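PDB 3BBJ: putative thioesterase II, which is a putative type II thioesterase of the hot dog superfamily that probably hydrolyses acyl thioesters, as related acyl-CoA thioesterases do. Local coordinates for residues A[40-45]-A[197-202]; A[153-158]-A[233-238]. One frame throughout, in Å; residues are numbered along the deposited sequence.

Contact 1. Residues A[40-45]-A[197-202]; sequences YLMTVL and LAVDAL
Leu197 lays its isobutyl group over the first turns of the helix 38-51, overlapping the backbone of Tyr40 at one end and the side chain of Thr43 at the other. The setting is the double hot dog fold of acyl-CoA thioesterases: 40-45 belongs to a helix in the N-terminal family region, wrapped by strands such as 57-65 and 88-96, whereas 197-202 continues from the helix 191-198 in the C-terminal region. With CG anti to the backbone N (chi1 174°), Leu197 sends CD1 to 3.7 Å from Tyr40 N, an amide already hydrogen-bonded to Asn37 OD1. Leu197 CB lies 3.6 Å from Thr43 OG1. That hydroxyl also comes close to Leu197 N, but the angle is too poor for a hydrogen bond; it pairs instead with Gly39 O in its own helix. The ring of Tyr40 stacks on Tyr30. A type I turn runs from Ala198 to Ala201, with Asp200 N bonded to Leu197 O at 2.9 Å. The turn brings Asp200 alongside the start of the helix 38-51: OD2 accepts from Gly39 N, and the backbone O from Asn37 ND2. On the neighbouring flank, selenomethionine Met42 reaches across Val199 at about a right angle; bent at chi3 (39°), its chain places Met42 CE 3.6 Å from Val199 CG2.

Contact 2. Residues A[153-158]-A[233-238]; sequences VDFSPD and LAFRST
The carboxylate of Asp154 is gripped twice, OD1 in a salt bridge with Arg134 NE and OD2 in a hydrogen bond with Gln129 NE2, while the backbone O of the same residue approaches the aromatic ring of Phe235 obliquely. Both segments lie in the antiparallel hot dog sheet of the C-terminal region, on strands 151-155 and 233-243. Strand 173-180 runs between them, pairing with Asp154 through Tyr177 and with Leu233 through Val178. The short axes of 153-155 and 233-238 therefore come no closer than 9.0 Å, with their N-to-C directions 61° from each other, and the ring of Phe235 does the bridging. Its CG sits between the backbone N and the carbonyl carbon (chi1 71°), which directs the ring at strand 151-155. Phe235 CE2 comes within 3.6 Å of Asp154 O. The side chain of Val153 crosses Phe235 at about a right angle, with Val153 CG1 4.0 Å from Phe235 CE2. Leu253 also packs against Phe235. Just past the strand, Ser156, at the N-cap of the helix 157-163, caps a backbone N with its side chain; its OG also bonds to Ser159 OG. Phe155 completes the cluster, its CD1 at the edge of the Phe235 ring, 4.1 Å from Phe235 CZ.

Overall arrangement
After a short helix and two strands the chain enters the helix 38-51, then completes the strands of the N-terminal family region before reaching 153-158. The helix 191-198 follows, and 197-202 closes the loop of contact 1 across 151 intervening residues. Only afterwards does 233-238 return to close contact 2, so the two loops cross. Contact 1 ties the two thioesterase regions together near the centre of the chain; contact 2 joins next-but-one strands within the C-terminal region, and the centres of the two contacts are about 17 Å apart. They meet where the chain leaves contact 1: Leu202 CD2 packs 3.7 Å from Phe235 CD2.

Contact 1. Residues A[40-45]-A[197-202]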
ATOM      1  N   TYR A  40      13.999  -8.748  -4.355  1.00 48.90           N
ATOM      2  CA  TYR A  40      14.940  -9.701  -3.778  1.00 50.22           C
ATOM      3  C   TYR A  40      15.244  -9.352  -2.318  1.00 48.17           C
ATOM      4  O   TYR A  40      15.308 -10.234  -1.472  1.00 46.82           O
ATOM      5  CB  TYR A  40      16.223  -9.768  -4.636  1.00 52.42           C
ATOM      6  CG  TYR A  40      17.353 -10.565  -4.002  1.00 53.33           C
ATOM      7  CD1 TYR A  40      17.269 -11.944  -3.854  1.00 49.89           C
ATOM      8  CD2 TYR A  40      18.501  -9.921  -3.541  1.00 57.12           C
ATOM      9  CE1 TYR A  40      18.298 -12.650  -3.272  1.00 55.99           C
ATOM     10  CE2 TYR A  40      19.532 -10.622  -2.958  1.00 59.26           C
ATOM     11  CZ  TYR A  40      19.436 -11.983  -2.822  1.00 54.43           C
ATOM     12  OH  TYR A  40      20.493 -12.669  -2.248  1.00 53.31           O
ATOM     13  N   LEU A  41      15.405  -8.066  -2.034  1.00 47.91           N
ATOM     14  CA  LEU A  41      15.665  -7.589  -0.678  1.00 48.20           C
ATOM     15  C   LEU A  41      14.425  -7.776   0.206  1.00 49.13           C
ATOM     16  O   LEU A  41      14.536  -7.977   1.425  1.00 48.20           O
ATOM     17  CB  LEU A  41      16.069  -6.119  -0.686  1.00 48.52           C
ATOM     18  CG  LEU A  41      17.196  -5.656  -1.621  1.00 48.58           C
ATOM     19  CD1 LEU A  41      17.433  -4.196  -1.378  1.00 47.21           C
ATOM     20  CD2 LEU A  41      18.510  -6.436  -1.427  1.00 42.73           C
HETATM   21  N   MSE A  42      13.241  -7.706  -0.413  1.00 48.87           N
HETATM   22  CA  MSE A  42      11.992  -7.981   0.303  1.00 47.51           C
HETATM   23  C   MSE A  42      11.892  -9.441   0.754  1.00 47.79           C
HETATM   24  O   MSE A  42      11.491  -9.723   1.881  1.00 46.87           O
HETATM   25  CB  MSE A  42      10.791  -7.584  -0.551  1.00 46.40           C
HETATM   26  CG  MSE A  42      10.520  -6.053  -0.498  1.00 51.13           C
HETATM   27 SE   MSE A  42       9.351  -5.353  -1.878  0.75 43.00          SE
HETATM   28  CE  MSE A  42       8.066  -6.802  -1.946  1.00 55.67           C
ATOM     29  N   THR A  43      12.289 -10.342  -0.134  1.00 48.56           N
ATOM     30  CA  THR A  43      12.246 -11.777   0.072  1.00 48.72           C
ATOM     31  C   THR A  43      13.067 -12.171   1.295  1.00 49.46           C
ATOM     32  O   THR A  43      12.646 -12.989   2.124  1.00 49.95           O
ATOM     33  CB  THR A  43      12.790 -12.500  -1.197  1.00 50.31           C
ATOM     34  OG1 THR A  43      11.848 -12.352  -2.278  1.00 49.92           O
ATOM     35  CG2 THR A  43      13.016 -13.958  -0.934  1.00 51.37           C
ATOM     36  N   VAL A  44      14.243 -11.564   1.389  1.00 50.07           N
ATOM     37  CA  VAL A  44      15.169 -11.785   2.494  1.00 48.85           C
ATOM     38  C   VAL A  44      14.604 -11.218   3.796  1.00 48.36           C
ATOM     39  O   VAL A  44      14.686 -11.862   4.849  1.00 49.98           O
ATOM     40  CB  VAL A  44      16.549 -11.157   2.172  1.00 49.21           C
ATOM     41  CG1 VAL A  44      17.349 -10.902   3.442  1.00 53.21           C
ATOM     42  CG2 VAL A  44      17.328 -12.052   1.207  1.00 47.96           C
ATOM     43  N   LEU A  45      14.033 -10.019   3.734  1.00 48.34           N
ATOM     44  CA  LEU A  45      13.450  -9.411   4.914  1.00 47.62           C
ATOM     45  C   LEU A  45      12.218 -10.193   5.339  1.00 47.30           C
ATOM     46  O   LEU A  45      11.991 -10.384   6.533  1.00 48.33           O
ATOM     47  CB  LEU A  45      13.085  -7.949   4.671  1.00 48.58           C
ATOM     48  CG  LEU A  45      14.194  -6.900   4.551  1.00 49.65           C
ATOM     49  CD1 LEU A  45      13.537  -5.505   4.600  1.00 45.89           C
ATOM     50  CD2 LEU A  45      15.259  -7.040   5.652  1.00 48.48           C
ATOM     51  N   LEU A 197       9.368 -11.190  -4.333  1.00 44.92           N
ATOM     52  CA  LEU A 197      10.178 -10.915  -5.526  1.00 45.50           C
ATOM     53  C   LEU A 197       9.284 -10.733  -6.749  1.00 45.11           C
ATOM     54  O   LEU A 197       9.479  -9.807  -7.546  1.00 45.69           O
ATOM     55  CB  LEU A 197      11.202 -12.035  -5.802  1.00 46.27           C
ATOM     56  CG  LEU A 197      12.019 -11.935  -7.112  1.00 45.21           C
ATOM     57  CD1 LEU A 197      12.726 -10.609  -7.230  1.00 48.13           C
ATOM     58  CD2 LEU A 197      13.032 -13.046  -7.223  1.00 44.37           C
ATOM     59  N   ALA A 198       8.318 -11.629  -6.897  1.00 43.61           N
ATOM     60  CA  ALA A 198       7.377 -11.614  -8.025  1.00 42.67           C
ATOM     61  C   ALA A 198       6.715 -10.260  -8.225  1.00 43.65           C
ATOM     62  O   ALA A 198       6.645  -9.767  -9.335  1.00 46.25           O
ATOM     63  CB  ALA A 198       6.328 -12.693  -7.837  1.00 40.84           C
ATOM     64  N   VAL A 199       6.264  -9.634  -7.147  1.00 44.82           N
ATOM     65  CA  VAL A 199       5.559  -8.356  -7.237  1.00 45.28           C
ATOM     66  C   VAL A 199       6.442  -7.237  -7.814  1.00 45.86           C
ATOM     67  O   VAL A 199       5.924  -6.212  -8.262  1.00 45.54           O
ATOM     68  CB  VAL A 199       5.004  -7.888  -5.844  1.00 41.95           C
ATOM     69  CG1 VAL A 199       4.189  -8.961  -5.178  1.00 45.95           C
ATOM     70  CG2 VAL A 199       6.115  -7.496  -4.918  1.00 43.64           C
ATOM     71  N   ASP A 200       7.763  -7.423  -7.744  1.00 47.78           N
ATOM     72  CA  ASP A 200       8.748  -6.465  -8.261  1.00 48.21           C
ATOM     73  C   ASP A 200       9.628  -7.088  -9.337  1.00 46.75           C
ATOM     74  O   ASP A 200      10.727  -6.604  -9.589  1.00 47.81           O
ATOM     75  CB  ASP A 200       9.670  -5.953  -7.134  1.00 47.89           C
ATOM     76  CG  ASP A 200      10.462  -4.701  -7.541  1.00 51.21           C
ATOM     77  OD1 ASP A 200       9.917  -3.832  -8.261  1.00 56.53           O
ATOM     78  OD2 ASP A 200      11.622  -4.569  -7.125  1.00 51.00           O
ATOM     79  N   ALA A 201       9.153  -8.144  -9.986  1.00 45.95           N
ATOM     80  CA  ALA A 201       9.977  -8.834 -10.985  1.00 46.21           C
ATOM     81  C   ALA A 201       9.610  -8.488 -12.433  1.00 47.87           C
ATOM     82  O   ALA A 201      10.093  -9.158 -13.364  1.00 47.76           O
ATOM     83  CB  ALA A 201       9.904 -10.360 -10.766  1.00 43.55           C
ATOM     84  N   LEU A 202       8.786  -7.448 -12.626  1.00 47.59           N
ATOM     85  CA  LEU A 202       8.315  -7.091 -13.976  1.00 48.35           C
ATOM     86  C   LEU A 202       8.882  -5.757 -14.469  1.00 47.50           C
ATOM     87  O   LEU A 202       9.413  -4.974 -13.676  1.00 47.89           O
ATOM     88  CB  LEU A 202       6.793  -6.999 -13.988  1.00 50.49           C
ATOM     89  CG  LEU A 202       5.968  -8.034 -13.232  1.00 49.05           C
ATOM     90  CD1 LEU A 202       4.581  -7.431 -12.946  1.00 49.02           C
ATOM     91  CD2 LEU A 202       5.891  -9.366 -14.022  1.00 43.16           C
TER

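Contact 2. Residues A[153-158]-A[233-238]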
ATOM      1  N   VAL A 153       9.639 -14.411 -17.789  1.00 49.86           N
ATOM      2  CA  VAL A 153       8.471 -13.558 -17.861  1.00 49.48           C
ATOM      3  C   VAL A 153       7.873 -13.673 -19.256  1.00 50.61           C
ATOM      4  O   VAL A 153       8.507 -13.315 -20.236  1.00 50.85           O
ATOM      5  CB  VAL A 153       8.863 -12.109 -17.591  1.00 51.03           C
ATOM      6  CG1 VAL A 153       7.645 -11.205 -17.640  1.00 47.10           C
ATOM      7  CG2 VAL A 153       9.577 -12.005 -16.242  1.00 51.57           C
ATOM      8  N   ASP A 154       6.658 -14.195 -19.330  1.00 52.10           N
ATOM      9  CA  ASP A 154       5.943 -14.363 -20.583  1.00 52.99           C
ATOM     10  C   ASP A 154       4.929 -13.259 -20.653  1.00 54.27           C
ATOM     11  O   ASP A 154       4.160 -13.079 -19.706  1.00 55.72           O
ATOM     12  CB  ASP A 154       5.194 -15.690 -20.574  1.00 54.09           C
ATOM     13  CG  ASP A 154       6.124 -16.886 -20.445  1.00 56.48           C
ATOM     14  OD1 ASP A 154       6.877 -17.156 -21.410  1.00 59.61           O
ATOM     15  OD2 ASP A 154       6.081 -17.553 -19.387  1.00 60.54           O
ATOM     16  N   PHE A 155       4.916 -12.527 -21.756  1.00 53.58           N
ATOM     17  CA  PHE A 155       3.995 -11.416 -21.941  1.00 55.17           C
ATOM     18  C   PHE A 155       2.891 -11.784 -22.920  1.00 55.37           C
ATOM     19  O   PHE A 155       3.135 -12.501 -23.878  1.00 54.75           O
ATOM     20  CB  PHE A 155       4.748 -10.221 -22.514  1.00 54.51           C
ATOM     21  CG  PHE A 155       5.925  -9.790 -21.696  1.00 54.99           C
ATOM     22  CD1 PHE A 155       5.753  -8.967 -20.590  1.00 58.67           C
ATOM     23  CD2 PHE A 155       7.212 -10.172 -22.048  1.00 54.73           C
ATOM     24  CE1 PHE A 155       6.841  -8.538 -19.838  1.00 56.58           C
ATOM     25  CE2 PHE A 155       8.306  -9.755 -21.301  1.00 56.33           C
ATOM     26  CZ  PHE A 155       8.122  -8.930 -20.196  1.00 55.92           C
ATOM     27  N   SER A 156       1.682 -11.281 -22.693  1.00 55.08           N
ATOM     28  CA  SER A 156       0.643 -11.411 -23.692  1.00 55.54           C
ATOM     29  C   SER A 156       1.176 -10.734 -24.965  1.00 56.53           C
ATOM     30  O   SER A 156       2.090  -9.914 -24.884  1.00 56.36           O
ATOM     31  CB  SER A 156      -0.636 -10.714 -23.249  1.00 54.21           C
ATOM     32  OG  SER A 156      -0.402  -9.334 -23.041  1.00 54.54           O
ATOM     33  N   PRO A 157       0.625 -11.086 -26.143  1.00 57.50           N
ATOM     34  CA  PRO A 157       1.015 -10.406 -27.377  1.00 57.88           C
ATOM     35  C   PRO A 157       0.893  -8.877 -27.316  1.00 57.48           C
ATOM     36  O   PRO A 157       1.787  -8.158 -27.762  1.00 56.20           O
ATOM     37  CB  PRO A 157       0.040 -10.986 -28.411  1.00 57.66           C
ATOM     38  CG  PRO A 157      -0.281 -12.321 -27.903  1.00 57.45           C
ATOM     39  CD  PRO A 157      -0.353 -12.161 -26.411  1.00 57.45           C
ATOM     40  N   ASP A 158      -0.198  -8.378 -26.758  1.00 57.70           N
ATOM     41  CA  ASP A 158      -0.358  -6.936 -26.639  1.00 58.83           C
ATOM     42  C   ASP A 158       0.689  -6.316 -25.720  1.00 58.05           C
ATOM     43  O   ASP A 158       1.137  -5.188 -25.952  1.00 57.88           O
ATOM     44  CB  ASP A 158      -1.758  -6.587 -26.131  1.00 60.67           C
ATOM     45  CG  ASP A 158      -2.821  -6.765 -27.186  1.00 63.68           C
ATOM     46  OD1 ASP A 158      -2.455  -6.904 -28.371  1.00 63.07           O
ATOM     47  OD2 ASP A 158      -4.019  -6.753 -26.826  1.00 67.96           O
ATOM     48  N   LEU A 233       2.882 -17.677 -11.957  1.00 50.30           N
ATOM     49  CA  LEU A 233       1.812 -16.763 -11.566  1.00 48.07           C
ATOM     50  C   LEU A 233       1.402 -15.910 -12.754  1.00 47.32           C
ATOM     51  O   LEU A 233       2.259 -15.453 -13.512  1.00 48.87           O
ATOM     52  CB  LEU A 233       2.275 -15.891 -10.401  1.00 45.21           C
ATOM     53  CG  LEU A 233       2.609 -16.737  -9.167  1.00 49.66           C
ATOM     54  CD1 LEU A 233       3.411 -15.979  -8.115  1.00 52.51           C
ATOM     55  CD2 LEU A 233       1.331 -17.302  -8.582  1.00 46.33           C
ATOM     56  N   ALA A 234       0.094 -15.742 -12.934  1.00 47.47           N
ATOM     57  CA  ALA A 234      -0.448 -14.783 -13.891  1.00 46.88           C
ATOM     58  C   ALA A 234      -0.342 -13.395 -13.242  1.00 46.41           C
ATOM     59  O   ALA A 234      -0.647 -13.254 -12.049  1.00 45.65           O
ATOM     60  CB  ALA A 234      -1.912 -15.103 -14.200  1.00 45.55           C
ATOM     61  N   PHE A 235       0.067 -12.383 -14.020  1.00 45.82           N
ATOM     62  CA  PHE A 235       0.243 -11.035 -13.503  1.00 45.38           C
ATOM     63  C   PHE A 235      -0.462 -10.008 -14.357  1.00 46.93           C
ATOM     64  O   PHE A 235      -0.746 -10.240 -15.519  1.00 45.31           O
ATOM     65  CB  PHE A 235       1.730 -10.658 -13.411  1.00 46.26           C
ATOM     66  CG  PHE A 235       2.414 -10.434 -14.770  1.00 47.82           C
ATOM     67  CD1 PHE A 235       2.349  -9.198 -15.414  1.00 48.23           C
ATOM     68  CD2 PHE A 235       3.143 -11.446 -15.374  1.00 49.91           C
ATOM     69  CE1 PHE A 235       2.963  -9.003 -16.654  1.00 47.10           C
ATOM     70  CE2 PHE A 235       3.767 -11.247 -16.603  1.00 49.29           C
ATOM     71  CZ  PHE A 235       3.668 -10.030 -17.241  1.00 44.39           C
ATOM     72  N   ARG A 236      -0.751  -8.863 -13.742  1.00 49.27           N
ATOM     73  CA  ARG A 236      -1.247  -7.698 -14.453  1.00 51.31           C
ATOM     74  C   ARG A 236      -0.669  -6.502 -13.747  1.00 48.25           C
ATOM     75  O   ARG A 236      -0.734  -6.417 -12.501  1.00 47.38           O
ATOM     76  CB  ARG A 236      -2.768  -7.610 -14.442  1.00 51.29           C
ATOM     77  CG  ARG A 236      -3.275  -6.320 -15.104  1.00 55.40           C
ATOM     78  CD  ARG A 236      -4.728  -5.962 -14.795  1.00 58.18           C
ATOM     79  NE  ARG A 236      -5.086  -6.262 -13.405  1.00 73.15           N
ATOM     80  CZ  ARG A 236      -6.164  -5.812 -12.777  1.00 77.36           C
ATOM     81  NH1 ARG A 236      -7.010  -4.982 -13.388  1.00 85.40           N
ATOM     82  NH2 ARG A 236      -6.380  -6.181 -11.515  1.00 70.36           N
ATOM     83  N   SER A 237      -0.112  -5.589 -14.545  1.00 46.27           N
ATOM     84  CA  SER A 237       0.522  -4.363 -14.036  1.00 45.76           C
ATOM     85  C   SER A 237      -0.118  -3.137 -14.654  1.00 44.87           C
ATOM     86  O   SER A 237      -0.264  -3.071 -15.849  1.00 47.10           O
ATOM     87  CB  SER A 237       2.007  -4.351 -14.342  1.00 45.06           C
ATOM     88  OG  SER A 237       2.566  -3.185 -13.775  1.00 49.92           O
ATOM     89  N   THR A 238      -0.497  -2.166 -13.833  1.00 45.27           N
ATOM     90  CA  THR A 238      -1.158  -0.974 -14.311  1.00 44.70           C
ATOM     91  C   THR A 238      -0.655   0.252 -13.571  1.00 44.77           C
ATOM     92  O   THR A 238       0.070   0.143 -12.590  1.00 44.06           O
ATOM     93  CB  THR A 238      -2.695  -1.088 -14.172  1.00 45.26           C
ATOM     94  OG1 THR A 238      -3.067  -1.053 -12.799  1.00 47.79           O
ATOM     95  CG2 THR A 238      -3.183  -2.373 -14.781  1.00 46.24           C
TER